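DegV domain-containing protein Cgl2349/cg2579 (Corynebacterium glutamicum, PDB 3EGL) binds long-chain fatty acids such as palmitate and may take part in lipid transport or fatty acid metabolism. Local coordinates at residues Val10-Glu22 and Ser237-Val249. Residues are numbered along the deposited sequence; the frame is centred on the assembly and turned at random.
With PLM (palmitic acid), chain D.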
loop_
_atom_site.group_PDB
_atom_site.type_symbol
_atom_site.label_atom_id
_atom_site.label_comp_id
_atom_site.label_asym_id
_atom_site.label_seq_id
_atom_site.Cartn_x
_atom_site.Cartn_y
_atom_site.Cartn_z
ATOM N N VAL A 10 -3.205 6.234 -8.267
ATOM C CA VAL A 10 -3.357 5.318 -7.132
ATOM C C VAL A 10 -4.559 5.799 -6.327
ATOM O O VAL A 10 -5.126 6.841 -6.610
ATOM C CB VAL A 10 -2.101 5.285 -6.153
ATOM C CG1 VAL A 10 -0.861 4.900 -6.869
ATOM C CG2 VAL A 10 -1.888 6.635 -5.475
ATOM N N ASP A 11 -4.921 5.033 -5.304
ATOM C CA ASP A 11 -5.921 5.479 -4.370
ATOM C C ASP A 11 -5.187 5.885 -3.075
ATOM O O ASP A 11 -3.937 5.773 -3.000
ATOM C CB ASP A 11 -7.020 4.429 -4.190
ATOM C CG ASP A 11 -6.498 3.085 -3.637
ATOM O OD1 ASP A 11 -6.084 3.085 -2.451
ATOM O OD2 ASP A 11 -6.541 2.032 -4.360
ATOM N N SER A 12 -5.940 6.375 -2.088
ATOM C CA SER A 12 -5.334 6.923 -0.875
ATOM C C SER A 12 -4.641 5.826 -0.041
ATOM O O SER A 12 -3.701 6.118 0.692
ATOM C CB SER A 12 -6.375 7.670 -0.035
ATOM O OG SER A 12 -7.319 6.704 0.393
ATOM N N SER A 13 -5.101 4.579 -0.166
ATOM C CA SER A 13 -4.452 3.482 0.544
ATOM C C SER A 13 -2.959 3.303 0.209
ATOM O O SER A 13 -2.245 2.663 0.993
ATOM C CB SER A 13 -5.173 2.137 0.363
ATOM O OG SER A 13 -5.001 1.658 -0.951
ATOM N N ALA A 14 -2.482 3.832 -0.924
ATOM C CA ALA A 14 -1.040 3.747 -1.191
ATOM C C ALA A 14 -0.186 4.516 -0.160
ATOM O O ALA A 14 1.026 4.309 -0.107
ATOM C CB ALA A 14 -0.681 4.207 -2.640
ATOM N N CYS A 15 -0.803 5.450 0.571
ATOM C CA CYS A 15 -0.117 6.285 1.572
ATOM C C CYS A 15 0.957 7.264 1.074
ATOM O O CYS A 15 1.843 7.644 1.854
ATOM C CB CYS A 15 0.499 5.428 2.694
ATOM S SG CYS A 15 -0.734 4.436 3.560
ATOM N N LEU A 16 0.910 7.668 -0.186
ATOM C CA LEU A 16 1.941 8.565 -0.645
ATOM C C LEU A 16 1.758 9.870 0.085
ATOM O O LEU A 16 0.638 10.343 0.228
ATOM C CB LEU A 16 1.855 8.827 -2.138
ATOM C CG LEU A 16 2.285 7.684 -3.041
ATOM C CD1 LEU A 16 1.831 8.053 -4.455
ATOM C CD2 LEU A 16 3.793 7.453 -2.977
ATOM N N PRO A 17 2.859 10.456 0.580
ATOM C CA PRO A 17 2.732 11.825 1.091
ATOM C C PRO A 17 2.251 12.727 -0.019
ATOM O O PRO A 17 2.608 12.559 -1.200
ATOM C CB PRO A 17 4.152 12.190 1.487
ATOM C CG PRO A 17 4.769 10.871 1.831
ATOM C CD PRO A 17 4.216 9.916 0.777
ATOM N N THR A 18 1.400 13.655 0.375
ATOM C CA THR A 18 0.786 14.581 -0.545
ATOM C C THR A 18 1.783 15.281 -1.443
ATOM O O THR A 18 1.611 15.272 -2.653
ATOM C CB THR A 18 -0.089 15.568 0.219
ATOM O OG1 THR A 18 -1.198 14.829 0.757
ATOM C CG2 THR A 18 -0.647 16.626 -0.704
ATOM N N HIS A 19 2.837 15.849 -0.868
ATOM C CA HIS A 19 3.806 16.610 -1.667
ATOM C C HIS A 19 4.590 15.716 -2.649
ATOM O O HIS A 19 4.958 16.171 -3.736
ATOM C CB HIS A 19 4.750 17.429 -0.766
ATOM C CG HIS A 19 5.742 16.582 -0.036
ATOM N ND1 HIS A 19 5.430 15.910 1.132
ATOM C CD2 HIS A 19 7.013 16.229 -0.349
ATOM C CE1 HIS A 19 6.481 15.202 1.518
ATOM N NE2 HIS A 19 7.456 15.388 0.643
ATOM N N VAL A 20 4.819 14.448 -2.298
ATOM C CA VAL A 20 5.401 13.481 -3.233
ATOM C C VAL A 20 4.474 13.176 -4.429
ATOM O O VAL A 20 4.905 13.216 -5.602
ATOM C CB VAL A 20 5.756 12.170 -2.508
ATOM C CG1 VAL A 20 6.243 11.094 -3.486
ATOM C CG2 VAL A 20 6.793 12.432 -1.399
ATOM N N ALA A 21 3.207 12.869 -4.144
ATOM C CA ALA A 21 2.227 12.633 -5.206
ATOM C C ALA A 21 2.173 13.846 -6.130
ATOM O O ALA A 21 2.206 13.704 -7.356
ATOM C CB ALA A 21 0.853 12.318 -4.621
ATOM N N GLU A 22 2.127 15.031 -5.532
ATOM C CA GLU A 22 2.183 16.295 -6.288
ATOM C C GLU A 22 3.467 16.489 -7.109
ATOM O O GLU A 22 3.389 16.727 -8.315
ATOM C CB GLU A 22 1.937 17.506 -5.393
ATOM C CG GLU A 22 0.456 17.798 -5.198
ATOM C CD GLU A 22 0.191 18.734 -4.012
ATOM O OE1 GLU A 22 1.168 19.136 -3.327
ATOM O OE2 GLU A 22 -0.996 19.079 -3.770
ATOM N N SER A 237 17.443 3.016 2.534
ATOM C CA SER A 237 16.853 4.348 2.730
ATOM C C SER A 237 15.525 4.288 3.436
ATOM O O SER A 237 14.822 3.283 3.355
ATOM C CB SER A 237 16.757 5.153 1.436
ATOM O OG SER A 237 16.293 4.353 0.385
ATOM N N PHE A 238 15.201 5.367 4.148
ATOM C CA PHE A 238 14.042 5.362 5.019
ATOM C C PHE A 238 13.152 6.547 4.784
ATOM O O PHE A 238 13.578 7.676 4.820
ATOM C CB PHE A 238 14.451 5.251 6.489
ATOM C CG PHE A 238 15.221 3.990 6.797
ATOM C CD1 PHE A 238 14.594 2.916 7.455
ATOM C CD2 PHE A 238 16.568 3.868 6.411
ATOM C CE1 PHE A 238 15.310 1.739 7.728
ATOM C CE2 PHE A 238 17.291 2.697 6.671
ATOM C CZ PHE A 238 16.674 1.633 7.332
HETATM N N MSE A 239 11.885 6.262 4.593
HETATM C CA MSE A 239 10.910 7.274 4.353
HETATM C C MSE A 239 9.785 7.156 5.413
HETATM O O MSE A 239 9.443 6.068 5.853
HETATM C CB MSE A 239 10.416 7.022 2.942
HETATM C CG MSE A 239 9.318 7.867 2.516
HETATM SE SE MSE A 239 8.886 7.420 0.735
HETATM C CE MSE A 239 7.739 8.926 0.507
ATOM N N SER A 240 9.235 8.276 5.846
ATOM C CA SER A 240 8.100 8.279 6.772
ATOM C C SER A 240 6.814 8.569 6.026
ATOM O O SER A 240 6.801 9.460 5.204
ATOM C CB SER A 240 8.266 9.404 7.775
ATOM O OG SER A 240 9.300 9.082 8.665
ATOM N N VAL A 241 5.735 7.840 6.322
ATOM C CA VAL A 241 4.417 8.165 5.778
ATOM C C VAL A 241 3.361 8.054 6.862
ATOM O O VAL A 241 3.564 7.451 7.920
ATOM C CB VAL A 241 4.027 7.305 4.533
ATOM C CG1 VAL A 241 4.968 7.537 3.388
ATOM C CG2 VAL A 241 3.947 5.807 4.870
ATOM N N ASP A 242 2.235 8.696 6.608
ATOM C CA ASP A 242 1.075 8.570 7.452
ATOM C C ASP A 242 0.227 7.521 6.832
ATOM O O ASP A 242 0.053 7.499 5.602
ATOM C CB ASP A 242 0.288 9.861 7.440
ATOM C CG ASP A 242 1.017 10.975 8.124
ATOM O OD1 ASP A 242 1.726 10.713 9.126
ATOM O OD2 ASP A 242 0.858 12.123 7.674
ATOM N N ILE A 243 -0.295 6.647 7.682
ATOM C CA ILE A 243 -1.251 5.656 7.255
ATOM C C ILE A 243 -2.557 6.350 6.843
ATOM O O ILE A 243 -3.111 7.170 7.582
ATOM C CB ILE A 243 -1.470 4.595 8.347
ATOM C CG1 ILE A 243 -0.193 3.709 8.471
ATOM C CG2 ILE A 243 -2.701 3.749 8.010
ATOM C CD1 ILE A 243 -0.079 2.778 9.769
ATOM N N ASP A 244 -3.019 6.040 5.637
ATOM C CA ASP A 244 -4.261 6.599 5.083
ATOM C C ASP A 244 -5.380 6.526 6.143
ATOM O O ASP A 244 -5.588 5.491 6.720
ATOM C CB ASP A 244 -4.629 5.846 3.780
ATOM C CG ASP A 244 -5.994 6.247 3.199
ATOM O OD1 ASP A 244 -6.536 7.347 3.487
ATOM O OD2 ASP A 244 -6.566 5.435 2.436
ATOM N N PRO A 245 -6.105 7.626 6.395
ATOM C CA PRO A 245 -7.197 7.519 7.423
ATOM C C PRO A 245 -8.204 6.383 7.152
ATOM O O PRO A 245 -8.789 5.858 8.100
ATOM C CB PRO A 245 -7.898 8.902 7.364
ATOM C CG PRO A 245 -6.819 9.838 6.849
ATOM C CD PRO A 245 -5.989 8.994 5.856
ATOM N N THR A 246 -8.387 5.996 5.882
ATOM C CA THR A 246 -9.280 4.896 5.551
ATOM C C THR A 246 -8.765 3.598 6.136
ATOM O O THR A 246 -9.555 2.789 6.635
ATOM C CB THR A 246 -9.469 4.732 4.036
ATOM O OG1 THR A 246 -9.916 5.978 3.490
ATOM C CG2 THR A 246 -10.541 3.690 3.732
ATOM N N LEU A 247 -7.448 3.404 6.068
ATOM C CA LEU A 247 -6.853 2.240 6.663
ATOM C C LEU A 247 -6.810 2.360 8.181
ATOM O O LEU A 247 -6.902 1.356 8.873
ATOM C CB LEU A 247 -5.465 1.959 6.074
ATOM C CG LEU A 247 -5.371 1.953 4.537
ATOM C CD1 LEU A 247 -3.910 1.761 4.096
ATOM C CD2 LEU A 247 -6.303 0.883 3.909
ATOM N N ALA A 248 -6.701 3.584 8.699
ATOM C CA ALA A 248 -6.556 3.799 10.146
ATOM C C ALA A 248 -7.820 3.353 10.835
ATOM O O ALA A 248 -7.782 2.838 11.980
ATOM C CB ALA A 248 -6.251 5.252 10.475
ATOM N N VAL A 249 -8.944 3.484 10.121
ATOM C CA VAL A 249 -10.194 2.931 10.626
ATOM C C VAL A 249 -10.026 1.437 11.007
ATOM O O VAL A 249 -10.556 0.988 12.037
ATOM C CB VAL A 249 -11.337 3.053 9.609
ATOM C CG1 VAL A 249 -12.547 2.271 10.116
ATOM C CG2 VAL A 249 -11.672 4.541 9.284
HETATM C C1 PLM D . -12.646 -0.484 1.610
HETATM O O1 PLM D . -12.612 -1.357 0.724
HETATM O O2 PLM D . -13.627 -0.462 2.371
HETATM C C2 PLM D . -11.544 0.513 1.811
HETATM C C3 PLM D . -10.284 -0.241 2.226
HETATM C C4 PLM D . -10.223 -0.700 3.660
HETATM C C5 PLM D . -9.153 -1.789 3.694
HETATM C C6 PLM D . -8.833 -2.247 5.094
HETATM C C7 PLM D . -7.804 -3.352 5.014
HETATM C C8 PLM D . -7.072 -3.630 6.336
HETATM C C9 PLM D . -6.048 -2.530 6.625
HETATM C CA PLM D . -4.925 -2.998 7.562
HETATM C CB PLM D . -4.188 -1.841 8.225
HETATM C CC PLM D . -3.468 -0.857 7.289
HETATM C CD PLM D . -2.030 -1.287 7.055
HETATM C CE PLM D . -1.108 -0.129 6.726
HETATM C CF PLM D . -0.624 -0.207 5.275
HETATM C CG PLM D . 0.725 -0.900 5.097
HETATM O O HOH W 1 1.666 9.899 3.907
#
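Ser12 OG donates to Asp244 OD2 at 2.5 Å, coming from above the carboxylate plane, 46° out of it. With CG anti to its backbone N (chi1 174°), Asp244 sends its carboxylate across to the 3-10 turn 12-14. Its other oxygen, OD1, accepts a weak capping bond from Thr246 N, so one carboxylate both caps helix 245-251 and ties it to the turn.

Beside this bond, Asp244 N donates to Cys15 SG over 3.5 Å, nearly straight at 161°; SG lies anti to the carbonyl carbon, turned to this N-H. Water 1 adds a bridge, donating to Cys15 O and accepting from Asp242 N.

Apolar contacts extend the seam both ways. Selenomethionine Met239, extended throughout, brings its CE against the ring of Pro17, 3.7 Å from Pro17 CD, and its CE also nears Val20 CG2. Val241 CG1 presses on Pro17 CD at 3.6 Å. At the other end Leu247 CD2 lies 3.9 Å from both Ser13 CB and palmitate C5, wedged between the turn and the lipid chain.

The contact joins the two halves of the DegV fold: the 3-10 turn and loop that follow strand 7-11, beside strand 26-35, whose Leu31 N also binds Ser12 OG, pack with helix 18-23 against edge strand 237-242 of the other sheet and the start of helix 245-251, while Met104 of helix 104-116 packs on Met239 and Val241.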